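Local coordinates for enoyl CoA hydratase/isomerase (Crotonase) (PDB 3I47), which probably acts as an enoyl-CoA hydratase or a related isomerase, working on acyl-CoA thioesters as other members of the crotonase family do, at residues T18-S23 and K55-H60; V49-L54 and P101-V106; G113-A118 and A130-S135; C121-A126 and L179-V184. All blocks are in the same frame, centred on the assembly; numbering follows the deposited sequence. Where two conformers were deposited one is given.

Contact 1 of 4, residues T18-S23 and K55-H60; sequences TMNRIS and KANGKH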
loop_
_atom_site.group_PDB
_atom_site.type_symbol
_atom_site.label_atom_id
_atom_site.label_comp_id
_atom_site.label_asym_id
_atom_site.label_seq_id
_atom_site.Cartn_x
_atom_site.Cartn_y
_atom_site.Cartn_z
ATOM N N THR A 18 5.497 -11.096 0.594
ATOM C CA THR A 18 4.371 -12.005 0.383
ATOM C C THR A 18 3.897 -12.665 1.680
ATOM O O THR A 18 4.618 -13.472 2.276
ATOM C CB THR A 18 4.729 -13.088 -0.665
ATOM O OG1 THR A 18 5.204 -12.451 -1.856
ATOM C CG2 THR A 18 3.515 -13.938 -1.008
ATOM N N MET A 19 2.676 -12.336 2.096
ATOM C CA MET A 19 2.064 -13.018 3.237
ATOM C C MET A 19 1.806 -14.474 2.855
ATOM O O MET A 19 1.169 -14.758 1.842
ATOM C CB MET A 19 0.774 -12.312 3.653
ATOM C CG MET A 19 1.013 -10.904 4.237
ATOM S SD MET A 19 -0.478 -9.924 4.697
ATOM C CE MET A 19 -1.269 -9.675 3.090
ATOM N N ASN A 20 2.305 -15.395 3.679
ATOM C CA ASN A 20 2.370 -16.797 3.271
ATOM C C ASN A 20 1.814 -17.755 4.335
ATOM O O ASN A 20 2.209 -18.933 4.397
ATOM C CB ASN A 20 3.827 -17.137 2.894
ATOM C CG ASN A 20 3.958 -18.456 2.148
ATOM O OD1 ASN A 20 3.213 -18.736 1.209
ATOM N ND2 ASN A 20 4.921 -19.277 2.570
ATOM N N ARG A 21 0.888 -17.263 5.155
ATOM C CA ARG A 21 0.160 -18.140 6.089
ATOM C C ARG A 21 -1.045 -18.737 5.374
ATOM O O ARG A 21 -2.190 -18.369 5.646
ATOM C CB ARG A 21 -0.272 -17.386 7.344
ATOM C CG ARG A 21 0.874 -17.033 8.274
ATOM C CD ARG A 21 0.309 -16.591 9.622
ATOM N NE ARG A 21 1.342 -16.191 10.577
ATOM C CZ ARG A 21 1.068 -15.718 11.794
ATOM N NH1 ARG A 21 -0.192 -15.605 12.191
ATOM N NH2 ARG A 21 2.049 -15.368 12.614
ATOM N N ILE A 22 -0.773 -19.643 4.435
ATOM C CA ILE A 22 -1.812 -20.167 3.550
ATOM C C ILE A 22 -2.929 -20.887 4.312
ATOM O O ILE A 22 -4.109 -20.642 4.064
ATOM C CB ILE A 22 -1.194 -21.054 2.431
ATOM C CG1 ILE A 22 -0.366 -20.170 1.476
ATOM C CG2 ILE A 22 -2.296 -21.851 1.698
ATOM C CD1 ILE A 22 0.495 -20.953 0.484
ATOM N N SER A 23 -2.566 -21.742 5.263
ATOM C CA SER A 23 -3.572 -22.516 5.984
ATOM C C SER A 23 -4.471 -21.660 6.884
ATOM O O SER A 23 -5.618 -22.036 7.162
ATOM C CB SER A 23 -2.917 -23.654 6.770
ATOM O OG SER A 23 -2.129 -23.152 7.836
ATOM N N LYS A 55 1.845 -8.458 -1.224
ATOM C CA LYS A 55 0.942 -9.428 -1.830
ATOM C C LYS A 55 0.795 -10.627 -0.926
ATOM O O LYS A 55 1.308 -10.617 0.190
ATOM C CB LYS A 55 1.412 -9.832 -3.237
ATOM C CG LYS A 55 2.781 -10.544 -3.325
ATOM C CD LYS A 55 3.136 -10.809 -4.794
ATOM C CE LYS A 55 4.464 -11.516 -4.951
ATOM N NZ LYS A 55 4.362 -12.947 -4.512
ATOM N N ALA A 56 0.084 -11.640 -1.403
ATOM C CA ALA A 56 -0.267 -12.776 -0.552
ATOM C C ALA A 56 -0.380 -14.046 -1.373
ATOM O O ALA A 56 -0.775 -14.011 -2.538
ATOM C CB ALA A 56 -1.580 -12.508 0.189
ATOM N N ASN A 57 -0.030 -15.164 -0.743
ATOM C CA ASN A 57 -0.309 -16.485 -1.295
ATOM C C ASN A 57 -1.578 -17.063 -0.679
ATOM O O ASN A 57 -2.113 -16.525 0.293
ATOM C CB ASN A 57 0.870 -17.429 -1.042
ATOM C CG ASN A 57 2.076 -17.105 -1.907
ATOM O OD1 ASN A 57 1.948 -16.560 -3.008
ATOM N ND2 ASN A 57 3.271 -17.437 -1.409
ATOM N N GLY A 58 -2.064 -18.154 -1.264
ATOM C CA GLY A 58 -3.281 -18.801 -0.790
ATOM C C GLY A 58 -4.543 -18.136 -1.320
ATOM O O GLY A 58 -4.494 -17.326 -2.251
ATOM N N LYS A 59 -5.673 -18.497 -0.722
ATOM C CA LYS A 59 -6.988 -18.061 -1.202
ATOM C C LYS A 59 -7.254 -16.577 -0.966
ATOM O O LYS A 59 -7.937 -15.933 -1.771
ATOM C CB LYS A 59 -8.102 -18.875 -0.533
ATOM C CG LYS A 59 -8.044 -20.369 -0.810
ATOM C CD LYS A 59 -9.211 -21.093 -0.137
ATOM C CE LYS A 59 -9.171 -22.599 -0.383
ATOM N NZ LYS A 59 -8.983 -22.912 -1.830
ATOM N N HIS A 60 -6.706 -16.046 0.126
ATOM C CA HIS A 60 -7.116 -14.726 0.625
ATOM C C HIS A 60 -5.963 -13.828 1.004
ATOM O O HIS A 60 -5.020 -14.266 1.670
ATOM C CB HIS A 60 -8.006 -14.883 1.865
ATOM C CG HIS A 60 -9.223 -15.708 1.620
ATOM N ND1 HIS A 60 -10.207 -15.328 0.735
ATOM C CD2 HIS A 60 -9.605 -16.905 2.120
ATOM C CE1 HIS A 60 -11.153 -16.248 0.707
ATOM N NE2 HIS A 60 -10.813 -17.216 1.541
HETATM O O HOH W 1 -5.381 -20.339 1.570
#
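T18 meets K55 of the neighbouring strand and N57 just beyond it. Its hydroxyl OG1 accepts a hydrogen bond from the K55 ammonium, NZ, at 2.8 Å, while its methyl CG2 lies 3.6 Å from CG of the N57 amide, so both its polar and its apolar arm are used. K55 leaves its backbone by the crowded position (chi1 63°) and bends again at the last torsion, which brings NZ back to OG1. M19 follows on the opposite face with A56: M19 N binds K55 O at 2.9 Å, N57 N binds M19 O, and M19 CE closes on A56 CB at 4.1 Å, a small residue admitting the long thioether chain. The bridges T18 with K55 and M19 with A56 join parallel strands 14-19 and 51-56, the two strands of a beta-alpha-beta unit connected through helix 30-45, in the crotonase fold. At N20 the strand pairing gives way to side chains. Its OD1 takes N57 ND2 at 2.9 Å, the donor standing well above the carbonyl plane of N20 although OD1 lies in the plane of the N57 amide; the two amide planes are 81° apart. The nitrogen of the same N20 amide, ND2, binds S4 O. R21, centring an inverse gamma turn, pairs with D5 and D29. I22 then lays CD1 against N57 CB at 3.9 Å, and a water links I22 O to K59 N.

Contact 2 of 4, residues V49-L54 and P101-V106; sequences VRVIVL and PTIAMV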
loop_
_atom_site.group_PDB
_atom_site.type_symbol
_atom_site.label_atom_id
_atom_site.label_comp_id
_atom_site.label_asym_id
_atom_site.label_seq_id
_atom_site.Cartn_x
_atom_site.Cartn_y
_atom_site.Cartn_z
ATOM N N VAL A 49 16.064 -1.407 -4.390
ATOM C CA VAL A 49 14.605 -1.451 -4.513
ATOM C C VAL A 49 14.071 -0.071 -4.876
ATOM O O VAL A 49 14.393 0.912 -4.211
ATOM C CB VAL A 49 13.951 -1.947 -3.190
ATOM C CG1 VAL A 49 12.418 -1.848 -3.251
ATOM C CG2 VAL A 49 14.354 -3.379 -2.909
ATOM N N ARG A 50 13.267 -0.004 -5.936
ATOM C CA ARG A 50 12.580 1.225 -6.316
ATOM C C ARG A 50 11.099 1.180 -5.999
ATOM O O ARG A 50 10.507 2.224 -5.722
ATOM C CB ARG A 50 12.758 1.535 -7.806
ATOM C CG ARG A 50 14.157 1.997 -8.180
ATOM C CD ARG A 50 14.267 2.289 -9.658
ATOM N NE ARG A 50 15.644 2.652 -10.016
ATOM C CZ ARG A 50 16.094 2.757 -11.263
ATOM N NH1 ARG A 50 15.281 2.533 -12.290
ATOM N NH2 ARG A 50 17.367 3.062 -11.479
ATOM N N VAL A 51 10.493 -0.006 -6.072
ATOM C CA VAL A 51 9.034 -0.139 -5.880
ATOM C C VAL A 51 8.802 -1.283 -4.906
ATOM O O VAL A 51 9.501 -2.289 -4.969
ATOM C CB VAL A 51 8.311 -0.427 -7.227
ATOM C CG1 VAL A 51 6.792 -0.680 -7.039
ATOM C CG2 VAL A 51 8.543 0.730 -8.235
ATOM N N ILE A 52 7.835 -1.110 -4.008
ATOM C CA ILE A 52 7.499 -2.137 -3.018
ATOM C C ILE A 52 6.102 -2.683 -3.263
ATOM O O ILE A 52 5.154 -1.912 -3.406
ATOM C CB ILE A 52 7.597 -1.546 -1.606
ATOM C CG1 ILE A 52 9.042 -1.091 -1.339
ATOM C CG2 ILE A 52 7.177 -2.580 -0.542
ATOM C CD1 ILE A 52 9.202 -0.237 -0.081
ATOM N N VAL A 53 5.990 -4.010 -3.301
ATOM C CA VAL A 53 4.702 -4.693 -3.470
ATOM C C VAL A 53 4.382 -5.539 -2.242
ATOM O O VAL A 53 5.215 -6.325 -1.797
ATOM C CB VAL A 53 4.702 -5.603 -4.737
ATOM C CG1 VAL A 53 3.429 -6.418 -4.835
ATOM C CG2 VAL A 53 4.860 -4.759 -5.989
ATOM N N LEU A 54 3.187 -5.344 -1.691
ATOM C CA LEU A 54 2.646 -6.238 -0.660
ATOM C C LEU A 54 1.620 -7.150 -1.312
ATOM O O LEU A 54 0.637 -6.676 -1.886
ATOM C CB LEU A 54 1.956 -5.436 0.454
ATOM C CG LEU A 54 2.682 -4.237 1.086
ATOM C CD1 LEU A 54 1.816 -3.610 2.197
ATOM C CD2 LEU A 54 4.080 -4.610 1.615
ATOM N N PRO A 101 7.329 4.211 -4.256
ATOM C CA PRO A 101 5.962 3.755 -4.568
ATOM C C PRO A 101 5.634 2.439 -3.883
ATOM O O PRO A 101 6.468 1.526 -3.846
ATOM C CB PRO A 101 5.984 3.534 -6.078
ATOM C CG PRO A 101 7.120 4.387 -6.572
ATOM C CD PRO A 101 8.132 4.467 -5.471
ATOM N N THR A 102 4.424 2.355 -3.340
ATOM C CA THR A 102 3.941 1.131 -2.689
ATOM C C THR A 102 2.671 0.627 -3.366
ATOM O O THR A 102 1.781 1.416 -3.716
ATOM C CB THR A 102 3.655 1.368 -1.206
ATOM O OG1 THR A 102 2.763 2.473 -1.064
ATOM C CG2 THR A 102 4.945 1.654 -0.443
ATOM N N ILE A 103 2.588 -0.688 -3.538
ATOM C CA ILE A 103 1.476 -1.317 -4.260
ATOM C C ILE A 103 0.977 -2.487 -3.435
ATOM O O ILE A 103 1.786 -3.324 -3.010
ATOM C CB ILE A 103 1.923 -1.857 -5.637
ATOM C CG1 ILE A 103 2.349 -0.699 -6.540
ATOM C CG2 ILE A 103 0.800 -2.671 -6.301
ATOM C CD1 ILE A 103 3.099 -1.152 -7.778
ATOM N N ALA A 104 -0.334 -2.540 -3.214
ATOM C CA ALA A 104 -0.975 -3.733 -2.609
ATOM C C ALA A 104 -1.661 -4.561 -3.685
ATOM O O ALA A 104 -2.374 -4.005 -4.523
ATOM C CB ALA A 104 -1.995 -3.316 -1.553
ATOM N N MET A 105 -1.450 -5.878 -3.663
ATOM C CA MET A 105 -2.008 -6.781 -4.669
ATOM C C MET A 105 -2.964 -7.698 -3.911
ATOM O O MET A 105 -2.520 -8.481 -3.057
ATOM C CB MET A 105 -0.880 -7.590 -5.344
ATOM C CG MET A 105 -1.345 -8.661 -6.325
ATOM S SD MET A 105 -0.006 -9.700 -7.035
ATOM C CE MET A 105 -0.603 -11.317 -6.587
ATOM N N VAL A 106 -4.259 -7.573 -4.195
ATOM C CA VAL A 106 -5.284 -8.206 -3.357
ATOM C C VAL A 106 -6.118 -9.242 -4.113
ATOM O O VAL A 106 -6.826 -8.898 -5.077
ATOM C CB VAL A 106 -6.246 -7.140 -2.784
ATOM C CG1 VAL A 106 -7.307 -7.789 -1.896
ATOM C CG2 VAL A 106 -5.471 -6.062 -2.014
#
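Between I52, L54 and P101, I103, M105 the flat groups that meet are peptide units, with side chains standing above and below them: I52, L54, T102 and A104 on one face of the sheet, V53 and I103 on the other. This is the centre of the parallel part of the crotonase-fold sheet, where the axes of 51-54 and 102-106 pass 4.7 Å apart at 25°. I52 N binds P101 O at 3.0 Å and L54 N binds I103 O at 2.8 Å, while I52 O and L54 O receive I103 N and M105 N, so these buried N-H and C=O groups satisfy one another, while V51 and V53 turn theirs to strand 14-19. Beta-branched valine and isoleucine favour such extended backbones and supply apolar bulk on both faces. The I52 side chain packs on L40, A43 and I44 of helix 30-45; V51 and M105 reach helix 189-201. V53 holds CG2 against I103 CB at 4.1 Å. T102 uses OG1 to bind D122 N, and A104, a small residue, sets its CB against A118 of helix 113-120. At the start of the pairing P101, which lacks an N-H, lays ring atom CD 3.3 Å from R50 O. V51 places CG1 anti to its own N (chi1 176°), and that methyl meets I103 CD1 at 3.8 Å.

Contact 3 of 4, residues G113-A118 and A130-S135; sequences GGAGLA and ARFCFS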
loop_
_atom_site.group_PDB
_atom_site.type_symbol
_atom_site.label_atom_id
_atom_site.label_comp_id
_atom_site.label_asym_id
_atom_site.label_seq_id
_atom_site.Cartn_x
_atom_site.Cartn_y
_atom_site.Cartn_z
ATOM N N GLY A 113 -7.886 -5.489 9.114
ATOM C CA GLY A 113 -6.563 -4.905 8.892
ATOM C C GLY A 113 -6.060 -4.999 7.463
ATOM O O GLY A 113 -5.447 -4.057 6.954
ATOM N N GLY A 114 -6.312 -6.130 6.798
ATOM C CA GLY A 114 -5.876 -6.330 5.417
ATOM C C GLY A 114 -6.451 -5.311 4.440
ATOM O O GLY A 114 -5.761 -4.833 3.539
ATOM N N ALA A 115 -7.724 -4.958 4.639
ATOM C CA ALA A 115 -8.340 -3.910 3.821
ATOM C C ALA A 115 -7.651 -2.577 4.058
ATOM O O ALA A 115 -7.498 -1.759 3.142
ATOM C CB ALA A 115 -9.824 -3.798 4.131
ATOM N N GLY A 116 -7.218 -2.359 5.297
ATOM C CA GLY A 116 -6.454 -1.152 5.614
ATOM C C GLY A 116 -5.126 -1.087 4.877
ATOM O O GLY A 116 -4.713 -0.007 4.439
ATOM N N LEU A 117 -4.431 -2.215 4.749
ATOM C CA LEU A 117 -3.151 -2.213 4.033
ATOM C C LEU A 117 -3.293 -1.705 2.602
ATOM O O LEU A 117 -2.440 -0.953 2.126
ATOM C CB LEU A 117 -2.501 -3.598 4.011
ATOM C CG LEU A 117 -2.072 -4.223 5.330
ATOM C CD1 LEU A 117 -1.298 -5.498 5.011
ATOM C CD2 LEU A 117 -1.215 -3.275 6.181
ATOM N N ALA A 118 -4.376 -2.104 1.931
ATOM C CA ALA A 118 -4.659 -1.631 0.577
ATOM C C ALA A 118 -4.785 -0.110 0.551
ATOM O O ALA A 118 -4.286 0.539 -0.356
ATOM C CB ALA A 118 -5.937 -2.291 0.023
ATOM N N ALA A 130 -11.896 -10.419 -5.662
ATOM C CA ALA A 130 -11.539 -9.852 -4.346
ATOM C C ALA A 130 -12.754 -9.245 -3.640
ATOM O O ALA A 130 -13.668 -8.741 -4.296
ATOM C CB ALA A 130 -10.436 -8.807 -4.486
ATOM N N ARG A 131 -12.774 -9.341 -2.309
ATOM C CA ARG A 131 -13.849 -8.744 -1.514
ATOM C C ARG A 131 -13.248 -8.066 -0.302
ATOM O O ARG A 131 -12.201 -8.474 0.204
ATOM C CB ARG A 131 -14.889 -9.771 -1.050
ATOM C CG ARG A 131 -15.525 -10.604 -2.143
ATOM C CD ARG A 131 -15.018 -12.016 -2.019
ATOM N NE ARG A 131 -15.028 -12.432 -0.619
ATOM C CZ ARG A 131 -14.609 -13.609 -0.167
ATOM N NH1 ARG A 131 -14.677 -13.873 1.130
ATOM N NH2 ARG A 131 -14.143 -14.529 -1.001
ATOM N N PHE A 132 -13.908 -7.003 0.152
ATOM C CA PHE A 132 -13.392 -6.195 1.253
ATOM C C PHE A 132 -14.446 -6.023 2.331
ATOM O O PHE A 132 -15.637 -6.080 2.050
ATOM C CB PHE A 132 -13.005 -4.805 0.729
ATOM C CG PHE A 132 -11.892 -4.829 -0.283
ATOM C CD1 PHE A 132 -12.171 -5.078 -1.624
ATOM C CD2 PHE A 132 -10.572 -4.590 0.113
ATOM C CE1 PHE A 132 -11.118 -5.098 -2.571
ATOM C CE2 PHE A 132 -9.528 -4.607 -0.818
ATOM C CZ PHE A 132 -9.813 -4.847 -2.153
ATOM N N CYS A 133 -13.996 -5.795 3.560
ATOM C CA CYS A 133 -14.927 -5.550 4.662
ATOM C C CYS A 133 -14.233 -4.897 5.839
ATOM O O CYS A 133 -13.151 -5.322 6.234
ATOM C CB CYS A 133 -15.560 -6.873 5.111
ATOM S SG CYS A 133 -16.875 -6.706 6.335
ATOM N N PHE A 134 -14.871 -3.881 6.410
ATOM C CA PHE A 134 -14.463 -3.337 7.715
ATOM C C PHE A 134 -15.431 -3.888 8.757
ATOM O O PHE A 134 -16.493 -3.307 9.021
ATOM C CB PHE A 134 -14.451 -1.801 7.690
ATOM C CG PHE A 134 -13.736 -1.228 6.508
ATOM C CD1 PHE A 134 -12.368 -1.431 6.333
ATOM C CD2 PHE A 134 -14.431 -0.512 5.538
ATOM C CE1 PHE A 134 -11.700 -0.910 5.216
ATOM C CE2 PHE A 134 -13.774 0.002 4.416
ATOM C CZ PHE A 134 -12.411 -0.197 4.254
ATOM N N SER A 135 -15.071 -5.036 9.333
ATOM C CA SER A 135 -16.015 -5.849 10.097
ATOM C C SER A 135 -16.127 -5.503 11.587
ATOM O O SER A 135 -16.944 -6.099 12.290
ATOM C CB SER A 135 -15.650 -7.336 9.942
ATOM O OG SER A 135 -14.287 -7.542 10.267
#
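A115 pushes its methyl between two phenylalanines, F132 and F134, and these three residues carry most of the contact. It joins helix 113-120 to strand 131-133 in the crotonase fold, and in this family the start of that helix probably lies at the oxyanion hole that polarises the acyl-CoA thioester; the glycines G113 and G114 open the helix there. The axes of 113-118 and 131-133 cross at 109° and pass 8.0 Å apart, a separation consistent with the helix offering only methyls where it faces the strand. A115 CA is only 6.1 Å from F132 CA. The A115 methyl CB reaches the edge of the F132 ring, close to its plane, with CD2 4.2 Å away. On the F134 side the approach is closer, 3.6 Å from A115 CB to F134 CE1. The two rings belong to residues two apart in an extended chain, so both can lean to the helix, while C133 between them directs its side chain away. F132 keeps CG beside its own backbone N (chi1 -63°), and F134 does likewise, which carries each ring towards the helix. Large flat rings suit this buried layer: F134 also meets F163 edge-to-face, and F132 packs on V180. No hydrogen bond spans the two segments; the contact is mainly apolar, with C133 O also near the A115 methyl. One helical turn on from A115, A118 adds a second methyl, its CB 4.4 Å from F132 CE2.

Contact 4 of 4, residues C121-A126 and L179-V184; sequences CDIAIA and LVQHCV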
loop_
_atom_site.group_PDB
_atom_site.type_symbol
_atom_site.label_atom_id
_atom_site.label_comp_id
_atom_site.label_asym_id
_atom_site.label_seq_id
_atom_site.Cartn_x
_atom_site.Cartn_y
_atom_site.Cartn_z
ATOM N N CYS A 121 -1.226 1.782 1.123
ATOM C CA CYS A 121 -0.364 1.769 -0.065
ATOM C C CYS A 121 -0.797 2.863 -1.041
ATOM O O CYS A 121 -1.950 3.294 -1.032
ATOM C CB CYS A 121 -0.421 0.412 -0.759
ATOM S SG CYS A 121 0.445 -0.888 0.165
ATOM N N ASP A 122 0.125 3.293 -1.894
ATOM C CA ASP A 122 -0.222 4.305 -2.908
ATOM C C ASP A 122 -1.259 3.762 -3.888
ATOM O O ASP A 122 -2.160 4.488 -4.323
ATOM C CB ASP A 122 0.986 4.725 -3.743
ATOM C CG ASP A 122 2.070 5.394 -2.940
ATOM O OD1 ASP A 122 1.770 6.220 -2.047
ATOM O OD2 ASP A 122 3.240 5.097 -3.247
ATOM N N ILE A 123 -1.090 2.496 -4.253
ATOM C CA ILE A 123 -1.849 1.876 -5.330
ATOM C C ILE A 123 -2.301 0.507 -4.852
ATOM O O ILE A 123 -1.525 -0.205 -4.219
ATOM C CB ILE A 123 -0.989 1.680 -6.597
ATOM C CG1 ILE A 123 -0.488 3.028 -7.141
ATOM C CG2 ILE A 123 -1.761 0.904 -7.673
ATOM C CD1 ILE A 123 0.748 2.878 -8.059
ATOM N N ALA A 124 -3.547 0.144 -5.144
ATOM C CA ALA A 124 -4.015 -1.208 -4.873
ATOM C C ALA A 124 -4.610 -1.801 -6.143
ATOM O O ALA A 124 -5.328 -1.121 -6.893
ATOM C CB ALA A 124 -5.024 -1.240 -3.690
ATOM N N ILE A 125 -4.261 -3.060 -6.394
ATOM C CA ILE A 125 -4.687 -3.803 -7.563
ATOM C C ILE A 125 -5.442 -5.010 -7.033
ATOM O O ILE A 125 -4.908 -5.751 -6.195
ATOM C CB ILE A 125 -3.461 -4.292 -8.369
ATOM C CG1 ILE A 125 -2.604 -3.106 -8.859
ATOM C CG2 ILE A 125 -3.918 -5.168 -9.559
ATOM C CD1 ILE A 125 -1.219 -3.512 -9.421
ATOM N N ALA A 126 -6.678 -5.203 -7.491
ATOM C CA ALA A 126 -7.501 -6.317 -7.024
ATOM C C ALA A 126 -7.848 -7.258 -8.163
ATOM O O ALA A 126 -8.035 -6.817 -9.309
ATOM C CB ALA A 126 -8.769 -5.792 -6.379
ATOM N N LEU A 179 -10.621 2.739 -3.629
ATOM C CA LEU A 179 -9.773 1.940 -2.731
ATOM C C LEU A 179 -8.765 1.180 -3.579
ATOM O O LEU A 179 -7.576 1.106 -3.237
ATOM C CB LEU A 179 -10.609 0.967 -1.898
ATOM C CG LEU A 179 -9.816 0.052 -0.942
ATOM C CD1 LEU A 179 -8.991 0.890 0.024
ATOM C CD2 LEU A 179 -10.777 -0.856 -0.192
ATOM N N VAL A 180 -9.249 0.595 -4.671
ATOM C CA VAL A 180 -8.343 -0.011 -5.656
ATOM C C VAL A 180 -8.425 0.774 -6.950
ATOM O O VAL A 180 -9.491 1.327 -7.291
ATOM C CB VAL A 180 -8.595 -1.526 -5.912
ATOM C CG1 VAL A 180 -8.590 -2.301 -4.606
ATOM C CG2 VAL A 180 -9.848 -1.766 -6.655
ATOM N N GLN A 181 -7.302 0.821 -7.664
ATOM C CA GLN A 181 -7.228 1.576 -8.924
ATOM C C GLN A 181 -7.175 0.710 -10.172
ATOM O O GLN A 181 -7.226 1.243 -11.296
ATOM C CB GLN A 181 -6.019 2.510 -8.914
ATOM C CG GLN A 181 -6.075 3.631 -7.887
ATOM C CD GLN A 181 -5.183 3.390 -6.688
ATOM O OE1 GLN A 181 -5.120 2.290 -6.155
ATOM N NE2 GLN A 181 -4.489 4.438 -6.251
ATOM N N HIS A 182 -7.053 -0.610 -9.983
ATOM C CA HIS A 182 -7.036 -1.580 -11.068
ATOM C C HIS A 182 -7.759 -2.829 -10.615
ATOM O O HIS A 182 -7.570 -3.281 -9.484
ATOM C CB HIS A 182 -5.598 -1.968 -11.435
ATOM C CG HIS A 182 -4.748 -0.803 -11.821
ATOM N ND1 HIS A 182 -4.707 -0.306 -13.104
ATOM C CD2 HIS A 182 -3.931 -0.013 -11.081
ATOM C CE1 HIS A 182 -3.888 0.731 -13.142
ATOM N NE2 HIS A 182 -3.412 0.937 -11.927
ATOM N N CYS A 183 -8.577 -3.384 -11.503
ATOM C CA CYS A 183 -9.328 -4.589 -11.216
ATOM C C CYS A 183 -9.100 -5.490 -12.424
ATOM O O CYS A 183 -9.465 -5.136 -13.559
ATOM C CB CYS A 183 -10.800 -4.225 -11.009
ATOM S SG CYS A 183 -11.872 -5.594 -10.518
ATOM N N VAL A 184 -8.453 -6.626 -12.191
ATOM C CA VAL A 184 -7.890 -7.443 -13.275
ATOM C C VAL A 184 -8.269 -8.921 -13.113
ATOM O O VAL A 184 -8.670 -9.347 -12.022
ATOM C CB VAL A 184 -6.345 -7.261 -13.351
ATOM C CG1 VAL A 184 -5.984 -5.786 -13.601
ATOM C CG2 VAL A 184 -5.696 -7.754 -12.074
#
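I125 and A126 pair with H182 and C183 as parallel strands, the axes of 123-126 and 182-184 running 4.8 Å apart and 21° from parallel at the outer border of the crotonase-fold sheet. A126 N binds H182 O at 2.9 Å and V184 N binds A126 O, but ahead of the second strand A124 O is taken by Q181 N rather than H182 N. Before this irregularity Q181 continues the pairing with its side chain: a glutamine suits the place because its amide offers an acceptor and a donor as a peptide does. The Q181 side chain bends at chi2 (104°), bringing Q181 OE1 to A124 N at 2.8 Å and Q181 NE2 to D122 O. D122 itself pairs with K212. On the face of I125 the H182 ring receives I123 CG2 at its edge, near its plane, 4.1 Å from H182 CD2; beyond, the ring meets F192 and Y196. I125 CG2 touches V184 CG2 at 4.0 Å. On the other side two small alanines admit V180: its CG1 bridges A124 CB, 3.8 Å away, and A126 CB, 3.9 Å away.

In the fold
Contacts 1, 2 and 4 are parallel strand pairs of one sheet, while contact 3 sets a helix across a strand of the smaller sheet. Contact 2 lies deepest, its centre about 6 Å from the chain centre; its side-chain contacts across the pair are apolar and its hydrogen bonds are all backbone. Contact 3 is also buried, yet has no hydrogen bond between its two segments. Contacts 1 and 4, partly buried, bring in polar side chains where strand pairing begins or ends. Contacts 1 and 2 share strand 51-56. Contacts 2 and 4 join neighbouring strands, with a probable hydrogen bond of V106 N to I125 O. Contact 3 reaches contact 4 through F132, packed on L179.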